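Local coordinates for nidogen-1 (Mus musculus, PDB 1GL4), which is a sulfated basement-membrane glycoprotein that associates tightly with laminin, binds collagen IV and perlecan, and probably has a role in cell-extracellular matrix interactions, at residues A[188-193]-A[201-206]. Numbering follows the deposited sequence.
Sequences YTELYH and SSSTRE
Ser-201 opens the contact by laying its CB over the centre of the Tyr-192 ring face, 4.2 Å from the ring centroid, a CH-pi contact within the antiparallel beta hairpin of strands 182-195 and 198-210, part of the GFP-like beta-barrel of the nidogen G2 fragment. The hairpin strands splay apart here: CA of Tyr-192 and CA of Ser-201 are 5.0 Å apart, whereas CA of Tyr-188 and CA of Arg-205 are separated by 8.2 Å. Ser-201 OG is hydrogen-bonded to Gln-229 NE2 on the neighbouring strand 221-232 and, through one water, linked to Glu-190 OE2. At Ser-202, two waters stand between the backbones, one joining its N to Leu-191 O and the other its O to Leu-191 N. Ser-203 OG shares another water with Thr-189 O and accepts a hydrogen bond from Arg-205 NH1 (2.8 Å). Arg-205 then spans the widened gap. A bend at chi3 (-79°) turns its guanidinium flat onto Tyr-188, the planes 3° apart and CZ 3.9 Å from the ring centroid, a cation-pi stack. Its CD rests over the same ring, 3.5 Å from Tyr-188 CG. Arg-205 NH1 also forms a salt bridge to Glu-190 OE2 (3.0 Å), the carboxylate standing nearly perpendicular to the guanidinium, and NH2 reaches that oxygen through a water. A leucine in place of Arg-205 would probably leave Glu-190 without its positive partner and Tyr-188 without the flat group stacked on its ring. OE2 thus gathers NH1 and two waters, while the other oxygen of the buried Glu-190 carboxylate, OE1, receives the Tyr-192 hydroxyl from above the carboxylate plane, OH to OE1 2.7 Å.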
loop_
_atom_site.group_PDB
_atom_site.type_symbol
_atom_site.label_atom_id
_atom_site.label_comp_id
_atom_site.label_asym_id
_atom_site.label_seq_id
_atom_site.Cartn_x
_atom_site.Cartn_y
_atom_site.Cartn_z
ATOM N N TYR A 188 6.941 6.877 -11.124
ATOM C CA TYR A 188 8.249 7.345 -10.659
ATOM C C TYR A 188 9.087 6.204 -10.076
ATOM O O TYR A 188 8.590 5.103 -9.854
ATOM C CB TYR A 188 8.066 8.434 -9.588
ATOM C CG TYR A 188 7.377 7.952 -8.316
ATOM C CD1 TYR A 188 8.114 7.411 -7.255
ATOM C CD2 TYR A 188 5.991 8.023 -8.181
ATOM C CE1 TYR A 188 7.480 6.950 -6.089
ATOM C CE2 TYR A 188 5.344 7.564 -7.012
ATOM C CZ TYR A 188 6.097 7.033 -5.975
ATOM O OH TYR A 188 5.477 6.615 -4.815
ATOM N N THR A 189 10.366 6.480 -9.846
ATOM C CA THR A 189 11.278 5.504 -9.262
ATOM C C THR A 189 11.909 6.142 -8.028
ATOM O O THR A 189 12.042 7.367 -7.960
ATOM C CB THR A 189 12.414 5.104 -10.249
ATOM O OG1 THR A 189 13.191 6.262 -10.575
ATOM C CG2 THR A 189 11.833 4.515 -11.532
ATOM N N GLU A 190 12.277 5.311 -7.056
ATOM C CA GLU A 190 12.903 5.774 -5.813
ATOM C C GLU A 190 14.067 4.865 -5.473
ATOM O O GLU A 190 13.985 3.654 -5.676
ATOM C CB GLU A 190 11.937 5.696 -4.629
ATOM C CG GLU A 190 10.857 6.732 -4.548
ATOM C CD GLU A 190 10.126 6.635 -3.217
ATOM O OE1 GLU A 190 9.623 5.533 -2.907
ATOM O OE2 GLU A 190 10.063 7.646 -2.482
ATOM N N LEU A 191 15.139 5.438 -4.935
ATOM C CA LEU A 191 16.297 4.641 -4.548
ATOM C C LEU A 191 16.340 4.458 -3.033
ATOM O O LEU A 191 16.247 5.425 -2.273
ATOM C CB LEU A 191 17.590 5.299 -5.034
ATOM C CG LEU A 191 17.720 5.424 -6.558
ATOM C CD1 LEU A 191 19.061 6.059 -6.916
ATOM C CD2 LEU A 191 17.597 4.049 -7.200
ATOM N N TYR A 192 16.468 3.206 -2.607
ATOM C CA TYR A 192 16.527 2.867 -1.193
ATOM C C TYR A 192 17.932 2.361 -0.871
ATOM O O TYR A 192 18.347 1.310 -1.363
ATOM C CB TYR A 192 15.475 1.795 -0.858
ATOM C CG TYR A 192 14.049 2.325 -0.842
ATOM C CD1 TYR A 192 13.409 2.710 -2.022
ATOM C CD2 TYR A 192 13.365 2.494 0.361
ATOM C CE1 TYR A 192 12.108 3.264 -2.003
ATOM C CE2 TYR A 192 12.073 3.047 0.396
ATOM C CZ TYR A 192 11.453 3.430 -0.789
ATOM O OH TYR A 192 10.189 3.992 -0.750
ATOM N N HIS A 193 18.648 3.121 -0.043
ATOM C CA HIS A 193 20.019 2.798 0.357
ATOM C C HIS A 193 20.078 2.024 1.678
ATOM O O HIS A 193 19.495 2.443 2.679
ATOM C CB HIS A 193 20.831 4.092 0.484
ATOM C CG HIS A 193 20.803 4.942 -0.749
ATOM N ND1 HIS A 193 21.519 4.630 -1.886
ATOM C CD2 HIS A 193 20.094 6.057 -1.046
ATOM C CE1 HIS A 193 21.248 5.512 -2.831
ATOM N NE2 HIS A 193 20.385 6.389 -2.348
ATOM N N SER A 201 16.066 6.997 2.080
ATOM C CA SER A 201 15.714 7.427 0.728
ATOM C C SER A 201 15.242 8.876 0.740
ATOM O O SER A 201 14.622 9.340 1.701
ATOM C CB SER A 201 14.602 6.556 0.135
ATOM O OG SER A 201 13.344 6.883 0.698
ATOM N N SER A 202 15.547 9.590 -0.333
ATOM C CA SER A 202 15.134 10.980 -0.471
ATOM C C SER A 202 14.701 11.131 -1.921
ATOM O O SER A 202 15.383 10.646 -2.826
ATOM C CB SER A 202 16.300 11.918 -0.154
ATOM O OG SER A 202 15.876 13.271 -0.155
ATOM N N SER A 203 13.567 11.790 -2.138
ATOM C CA SER A 203 13.036 11.957 -3.482
ATOM C C SER A 203 12.247 13.251 -3.642
ATOM O O SER A 203 11.425 13.600 -2.794
ATOM C CB SER A 203 12.141 10.755 -3.823
ATOM O OG SER A 203 11.422 10.951 -5.031
ATOM N N THR A 204 12.514 13.959 -4.735
ATOM C CA THR A 204 11.824 15.206 -5.042
ATOM C C THR A 204 10.939 14.914 -6.251
ATOM O O THR A 204 11.443 14.553 -7.312
ATOM C CB THR A 204 12.829 16.333 -5.379
ATOM O OG1 THR A 204 13.710 16.532 -4.264
ATOM C CG2 THR A 204 12.096 17.645 -5.667
ATOM N N ARG A 205 9.624 15.055 -6.081
ATOM C CA ARG A 205 8.671 14.773 -7.151
ATOM C C ARG A 205 7.614 15.861 -7.305
ATOM O O ARG A 205 7.477 16.742 -6.457
ATOM C CB ARG A 205 7.948 13.444 -6.879
ATOM C CG ARG A 205 8.849 12.260 -6.603
ATOM C CD ARG A 205 8.072 10.946 -6.719
ATOM N NE ARG A 205 7.248 10.630 -5.553
ATOM C CZ ARG A 205 7.716 10.106 -4.420
ATOM N NH1 ARG A 205 9.012 9.841 -4.286
ATOM N NH2 ARG A 205 6.881 9.804 -3.433
ATOM N N GLU A 206 6.851 15.789 -8.390
ATOM C CA GLU A 206 5.797 16.764 -8.619
ATOM C C GLU A 206 4.449 16.049 -8.667
ATOM O O GLU A 206 4.381 14.842 -8.903
ATOM C CB GLU A 206 6.035 17.524 -9.932
ATOM C CG GLU A 206 5.774 16.711 -11.186
ATOM C CD GLU A 206 5.806 17.547 -12.462
ATOM O OE1 GLU A 206 5.362 17.031 -13.510
ATOM O OE2 GLU A 206 6.273 18.709 -12.422
HETATM O O HOH W 1 12.815 9.884 -7.110
HETATM O O HOH W 2 7.869 8.117 -0.924
HETATM O O HOH W 3 11.812 8.815 -0.507
HETATM O O HOH W 4 17.068 8.034 -2.272
HETATM O O HOH W 5 15.141 8.334 -4.827
#